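Local coordinates for uronate dehydrogenase (Agrobacterium tumefaciens, PDB 3RFX), which probably oxidises uronates such as glucuronate and galacturonate to aldaric acid lactones, with NAD as the electron acceptor, at residues R20-P25 against D184-I189; S110-I115 against N172-S177. The protein carries 1 engineered substitution. One frame throughout, in Å; residues are numbered along the deposited sequence.

Overall arrangement
Both contacts belong to one Rossmann-fold subunit built on a parallel sheet of seven strands. Contact 1 joins the end of helix 14-22, the first helix after strand 5-9, to helix 182-194. Contact 2 joins the loop after strand 105-111 to residues 172-177, which lead into the short helix 175-178; helix 182-194 follows it in the chain. Contact 2 is therefore nested inside the loop that contact 1 closes. Their centres lie 21 Å apart, and their nearest atoms are about 7 Å apart without touching. Neither pair of segments reaches the NAD closely: the side chain of Ile189 is about 11 Å from it, and that of His113 about 10 Å.

Contact 1. Residues R20-P25 against D184-I189; sequences RERLAP and DFVSLI. With PO4 (phosphate ion), chain F.
Arg22 at the end of helix 14-22, the first helix of the Rossmann fold, faces Val186 on helix 182-194, their CA atoms 7.1 Å apart, the nearest approach of the two backbones. The side chains of Arg22 and Val186 cross at about a right angle. Val186 CG2 meets the root of the arginine first, 3.7 Å from Arg22 CB. The same methyl lies over the centre of the guanidinium, 3.9 Å above its plane. The Arg22 chain bends at chi2 (-64°) and chi3 (-59°), which brings the flat group back over the valine. Further along, Leu23 meets Ile189 through methyl groups, with Leu23 CD1 4.0 Å from Ile189 CD1. Leu23 CD2 also comes within 4.2 Å of Val186 CG1. Met19 packs on Val186 and Ile189, and Val69 of strand 67-70 touches both Leu23 and Ile189. This apolar side thus continues into the core beside the sheet.

On the polar side, Arg22 NH2 forms a salt bridge with Asp183, just before residues 184-189. Arg22 NH1 donates to O3 of a phosphate ion at 3.3 Å, with an N-H...O angle of 164°. That oxygen lies in the guanidinium plane, at its edge. His182 ND1 also bonds the phosphate, which probably came from the crystallisation liquor. A methyl thus covers one face of the guanidinium; the salt bridge to Asp183 probably restrains its rotation, and the phosphate adds to this in the crystal. The end of helix 14-22 and the residue that follows it are joined to helix 182-194 by apolar packing and, on the polar side, by charge.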
loop_
_atom_site.group_PDB
_atom_site.type_symbol
_atom_site.label_atom_id
_atom_site.label_comp_id
_atom_site.label_asym_id
_atom_site.label_seq_id
_atom_site.Cartn_x
_atom_site.Cartn_y
_atom_site.Cartn_z
ATOM N N ARG A 20 -1.752 37.164 18.115
ATOM C CA ARG A 20 -1.105 38.280 18.801
ATOM C C ARG A 20 -1.322 38.192 20.312
ATOM O O ARG A 20 -0.418 38.481 21.098
ATOM C CB ARG A 20 -1.597 39.623 18.249
ATOM C CG ARG A 20 -1.004 40.840 18.965
ATOM C CD ARG A 20 -1.402 42.132 18.266
ATOM N NE ARG A 20 -0.810 43.307 18.903
ATOM C CZ ARG A 20 -0.797 44.522 18.358
ATOM N NH1 ARG A 20 -1.335 44.720 17.161
ATOM N NH2 ARG A 20 -0.236 45.535 19.009
ATOM N N GLU A 21 -2.519 37.778 20.723
ATOM C CA GLU A 21 -2.800 37.576 22.135
ATOM C C GLU A 21 -2.315 36.216 22.650
ATOM O O GLU A 21 -1.649 36.137 23.687
ATOM C CB GLU A 21 -4.296 37.730 22.424
ATOM C CG GLU A 21 -4.736 36.995 23.682
ATOM C CD GLU A 21 -6.244 36.867 23.796
ATOM O OE1 GLU A 21 -6.963 37.670 23.160
ATOM O OE2 GLU A 21 -6.710 35.961 24.527
ATOM N N ARG A 22 -2.650 35.149 21.926
ATOM C CA ARG A 22 -2.432 33.792 22.431
ATOM C C ARG A 22 -0.963 33.345 22.454
ATOM O O ARG A 22 -0.579 32.525 23.293
ATOM C CB ARG A 22 -3.268 32.782 21.637
ATOM C CG ARG A 22 -4.778 32.914 21.822
ATOM C CD ARG A 22 -5.200 32.619 23.255
ATOM N NE ARG A 22 -4.816 31.275 23.685
ATOM C CZ ARG A 22 -5.543 30.179 23.468
ATOM N NH1 ARG A 22 -6.698 30.258 22.812
ATOM N NH2 ARG A 22 -5.110 29.001 23.904
ATOM N N LEU A 23 -0.153 33.863 21.536
ATOM C CA LEU A 23 1.256 33.440 21.446
ATOM C C LEU A 23 2.214 34.326 22.245
ATOM O O LEU A 23 3.422 34.085 22.256
ATOM C CB LEU A 23 1.718 33.379 19.986
ATOM C CG LEU A 23 0.903 32.458 19.071
ATOM C CD1 LEU A 23 1.525 32.406 17.689
ATOM C CD2 LEU A 23 0.791 31.074 19.679
ATOM N N ALA A 24 1.674 35.348 22.905
ATOM C CA ALA A 24 2.486 36.256 23.711
ATOM C C ALA A 24 3.406 35.537 24.707
ATOM O O ALA A 24 4.579 35.884 24.824
ATOM C CB ALA A 24 1.599 37.279 24.428
ATOM N N PRO A 25 2.883 34.530 25.425
ATOM C CA PRO A 25 3.700 33.801 26.406
ATOM C C PRO A 25 4.863 32.999 25.809
ATOM O O PRO A 25 5.696 32.505 26.565
ATOM C CB PRO A 25 2.694 32.838 27.047
ATOM C CG PRO A 25 1.361 33.457 26.804
ATOM C CD PRO A 25 1.474 34.106 25.465
ATOM N N ASP A 184 -6.401 24.409 19.872
ATOM C CA ASP A 184 -5.636 23.344 19.209
ATOM C C ASP A 184 -4.580 23.885 18.249
ATOM O O ASP A 184 -3.521 23.283 18.084
ATOM C CB ASP A 184 -6.565 22.335 18.511
ATOM C CG ASP A 184 -7.276 21.418 19.497
ATOM O OD1 ASP A 184 -6.747 21.194 20.602
ATOM O OD2 ASP A 184 -8.366 20.904 19.171
ATOM N N PHE A 185 -4.845 25.030 17.622
ATOM C CA PHE A 185 -3.842 25.629 16.750
ATOM C C PHE A 185 -2.703 26.178 17.619
ATOM O O PHE A 185 -1.527 26.018 17.297
ATOM C CB PHE A 185 -4.456 26.718 15.862
ATOM C CG PHE A 185 -3.593 27.120 14.698
ATOM C CD1 PHE A 185 -2.357 26.517 14.476
ATOM C CD2 PHE A 185 -4.014 28.101 13.820
ATOM C CE1 PHE A 185 -1.567 26.892 13.411
ATOM C CE2 PHE A 185 -3.223 28.484 12.746
ATOM C CZ PHE A 185 -1.995 27.877 12.542
ATOM N N VAL A 186 -3.058 26.794 18.740
ATOM C CA VAL A 186 -2.045 27.285 19.668
ATOM C C VAL A 186 -1.158 26.145 20.177
ATOM O O VAL A 186 0.067 26.259 20.174
ATOM C CB VAL A 186 -2.668 28.054 20.840
ATOM C CG1 VAL A 186 -1.603 28.367 21.904
ATOM C CG2 VAL A 186 -3.306 29.343 20.318
ATOM N N SER A 187 -1.767 25.044 20.601
ATOM C CA SER A 187 -0.978 23.923 21.100
ATOM C C SER A 187 -0.121 23.305 19.994
ATOM O O SER A 187 0.986 22.829 20.257
ATOM C CB SER A 187 -1.860 22.867 21.771
ATOM O OG SER A 187 -2.710 22.255 20.821
ATOM N N LEU A 188 -0.608 23.322 18.755
ATOM C CA LEU A 188 0.201 22.811 17.645
ATOM C C LEU A 188 1.444 23.678 17.462
ATOM O O LEU A 188 2.560 23.173 17.290
ATOM C CB LEU A 188 -0.608 22.772 16.338
ATOM C CG LEU A 188 0.229 22.464 15.090
ATOM C CD1 LEU A 188 0.853 21.067 15.186
ATOM C CD2 LEU A 188 -0.589 22.619 13.809
ATOM N N ILE A 189 1.249 24.992 17.493
ATOM C CA ILE A 189 2.366 25.924 17.350
ATOM C C ILE A 189 3.402 25.711 18.460
ATOM O O ILE A 189 4.604 25.703 18.196
ATOM C CB ILE A 189 1.882 27.392 17.297
ATOM C CG1 ILE A 189 1.169 27.656 15.964
ATOM C CG2 ILE A 189 3.053 28.362 17.477
ATOM C CD1 ILE A 189 0.387 28.948 15.932
HETATM P P PO4 F . -9.835 32.968 21.989
HETATM O O1 PO4 F . -10.562 31.839 21.295
HETATM O O2 PO4 F . -10.052 32.861 23.478
HETATM O O3 PO4 F . -8.357 32.876 21.698
HETATM O O4 PO4 F . -10.361 34.290 21.485
#

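Contact 2. Residues S110-I115 against N172-S177; sequences SSNHTI and NYRMLS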
loop_
_atom_site.group_PDB
_atom_site.type_symbol
_atom_site.label_atom_id
_atom_site.label_comp_id
_atom_site.label_asym_id
_atom_site.label_seq_id
_atom_site.Cartn_x
_atom_site.Cartn_y
_atom_site.Cartn_z
ATOM N N SER A 110 -0.640 26.873 5.486
ATOM C CA SER A 110 -1.120 26.341 4.224
ATOM C C SER A 110 -2.640 26.236 4.364
ATOM O O SER A 110 -3.236 26.862 5.247
ATOM C CB SER A 110 -0.500 24.972 3.922
ATOM O OG SER A 110 -0.807 24.553 2.598
ATOM N N SER A 111 -3.269 25.420 3.532
ATOM C CA SER A 111 -4.726 25.422 3.498
ATOM C C SER A 111 -5.297 24.092 3.040
ATOM O O SER A 111 -4.680 23.396 2.236
ATOM C CB SER A 111 -5.191 26.513 2.525
ATOM O OG SER A 111 -6.591 26.474 2.379
ATOM N N ASN A 112 -6.493 23.759 3.527
ATOM C CA ASN A 112 -7.233 22.628 2.977
ATOM C C ASN A 112 -7.494 22.816 1.485
ATOM O O ASN A 112 -7.749 21.851 0.764
ATOM C CB ASN A 112 -8.568 22.439 3.718
ATOM C CG ASN A 112 -9.543 23.588 3.467
ATOM O OD1 ASN A 112 -10.288 23.578 2.488
ATOM N ND2 ASN A 112 -9.522 24.588 4.337
ATOM N N HIS A 113 -7.440 24.058 1.006
ATOM C CA HIS A 113 -7.732 24.300 -0.405
ATOM C C HIS A 113 -6.703 23.710 -1.369
ATOM O O HIS A 113 -6.948 23.637 -2.572
ATOM C CB HIS A 113 -8.029 25.779 -0.657
ATOM C CG HIS A 113 -9.228 26.247 0.101
ATOM N ND1 HIS A 113 -10.493 25.761 -0.156
ATOM C CD2 HIS A 113 -9.353 27.093 1.150
ATOM C CE1 HIS A 113 -11.350 26.305 0.690
ATOM N NE2 HIS A 113 -10.685 27.121 1.489
ATOM N N THR A 114 -5.575 23.251 -0.833
ATOM C CA THR A 114 -4.614 22.495 -1.635
ATOM C C THR A 114 -5.171 21.141 -2.089
ATOM O O THR A 114 -4.658 20.538 -3.028
ATOM C CB THR A 114 -3.319 22.212 -0.845
ATOM O OG1 THR A 114 -3.644 21.508 0.361
ATOM C CG2 THR A 114 -2.604 23.522 -0.487
ATOM N N ILE A 115 -6.198 20.656 -1.390
ATOM C CA ILE A 115 -6.791 19.353 -1.681
ATOM C C ILE A 115 -8.312 19.474 -1.807
ATOM O O ILE A 115 -9.050 18.500 -1.639
ATOM C CB ILE A 115 -6.376 18.278 -0.622
ATOM C CG1 ILE A 115 -6.574 18.772 0.823
ATOM C CG2 ILE A 115 -4.876 17.932 -0.807
ATOM C CD1 ILE A 115 -8.025 18.745 1.360
ATOM N N ASN A 172 -21.196 25.543 10.372
ATOM C CA ASN A 172 -21.941 24.868 9.324
ATOM C C ASN A 172 -21.548 23.395 9.281
ATOM O O ASN A 172 -20.641 22.967 10.010
ATOM C CB ASN A 172 -21.766 25.565 7.965
ATOM C CG ASN A 172 -20.346 25.481 7.428
ATOM O OD1 ASN A 172 -19.691 24.444 7.517
ATOM N ND2 ASN A 172 -19.876 26.574 6.838
ATOM N N TYR A 173 -22.223 22.623 8.439
ATOM C CA TYR A 173 -22.048 21.169 8.440
ATOM C C TYR A 173 -20.608 20.754 8.136
ATOM O O TYR A 173 -20.077 19.818 8.739
ATOM C CB TYR A 173 -23.005 20.487 7.455
ATOM C CG TYR A 173 -23.156 19.005 7.743
ATOM C CD1 TYR A 173 -24.161 18.542 8.584
ATOM C CD2 TYR A 173 -22.268 18.078 7.204
ATOM C CE1 TYR A 173 -24.287 17.186 8.872
ATOM C CE2 TYR A 173 -22.382 16.722 7.491
ATOM C CZ TYR A 173 -23.394 16.287 8.328
ATOM O OH TYR A 173 -23.510 14.939 8.616
ATOM N N ARG A 174 -19.993 21.441 7.180
ATOM C CA ARG A 174 -18.610 21.147 6.791
ATOM C C ARG A 174 -17.657 21.280 7.979
ATOM O O ARG A 174 -16.726 20.482 8.133
ATOM C CB ARG A 174 -18.177 22.059 5.639
ATOM C CG ARG A 174 -16.711 21.912 5.209
ATOM C CD ARG A 174 -16.476 22.601 3.862
ATOM N NE ARG A 174 -15.057 22.697 3.504
ATOM C CZ ARG A 174 -14.235 23.657 3.923
ATOM N NH1 ARG A 174 -14.678 24.616 4.726
ATOM N NH2 ARG A 174 -12.959 23.654 3.542
ATOM N N MET A 175 -17.881 22.284 8.820
ATOM C CA MET A 175 -16.984 22.513 9.956
ATOM C C MET A 175 -17.062 21.438 11.025
ATOM O O MET A 175 -16.205 21.368 11.908
ATOM C CB MET A 175 -17.206 23.898 10.570
ATOM C CG MET A 175 -16.860 25.016 9.610
ATOM S SD MET A 175 -16.761 26.592 10.474
ATOM C CE MET A 175 -16.828 27.717 9.082
ATOM N N LEU A 176 -18.080 20.590 10.962
ATOM C CA LEU A 176 -18.094 19.433 11.859
ATOM C C LEU A 176 -16.898 18.533 11.541
ATOM O O LEU A 176 -16.506 17.706 12.362
ATOM C CB LEU A 176 -19.390 18.636 11.714
ATOM C CG LEU A 176 -20.626 19.407 12.171
ATOM C CD1 LEU A 176 -21.901 18.598 11.901
ATOM C CD2 LEU A 176 -20.506 19.747 13.665
ATOM N N SER A 177 -16.345 18.691 10.342
ATOM C CA SER A 177 -15.159 17.937 9.943
ATOM C C SER A 177 -13.905 18.804 9.952
ATOM O O SER A 177 -12.837 18.323 10.324
ATOM C CB SER A 177 -15.337 17.308 8.551
ATOM O OG SER A 177 -16.477 16.451 8.519
HETATM O O HOH W 1 -12.080 26.424 4.532
#
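Asn112 and Arg174 reach toward each other from opposite directions, and the amide oxygen comes to the edge of the guanidinium. Asn112 OD1 lies 2.9 Å from Arg174 NH2, near the guanidinium plane. The angle is too poor for a hydrogen bond, and the amide and guanidinium planes are 58° apart. Arg174 spans the gap because its chain is extended from CG to NE, with CG anti to the backbone N (chi1 176°). The strongest polar partners lie outside the segments: Arg174 NH2 donates to the carbonyl of Gln254, and Asn112 ND2 to that of Ile163.

The tight part is on the Asn112 side. Its OD1 sits 3.4 Å above the centre of the His113 ring, which also stacks with Phe258 and whose ND1 is hydrogen-bonded to Asp133. An ST turn fixes the backbone here, as His113 N donates to Ser111 OG at 2.9 Å. Ser111 O accepts from both the N and the OG1 of Thr114.

The looser side is bridged by water 1. It accepts from Asn112 ND2 at 3.2 Å and from Arg174 NH2 at 3.1 Å. Only 78 Å² is buried between the segments, and their closest CA atoms, of Asn112 and Ser177, are 11.5 Å apart.

The contact thus ties the turn after strand 105-111 to Arg174, in the segment that leads into helix 175-178. That turn lies at the C-terminal edge of the parallel sheet, where Rossmann folds bind their cofactor. Helix 135-154 packs on Thr114, Arg162 of strand 158-163 touches Ile115, and Arg234 and Ile237 of helix 234-238 touch Leu176.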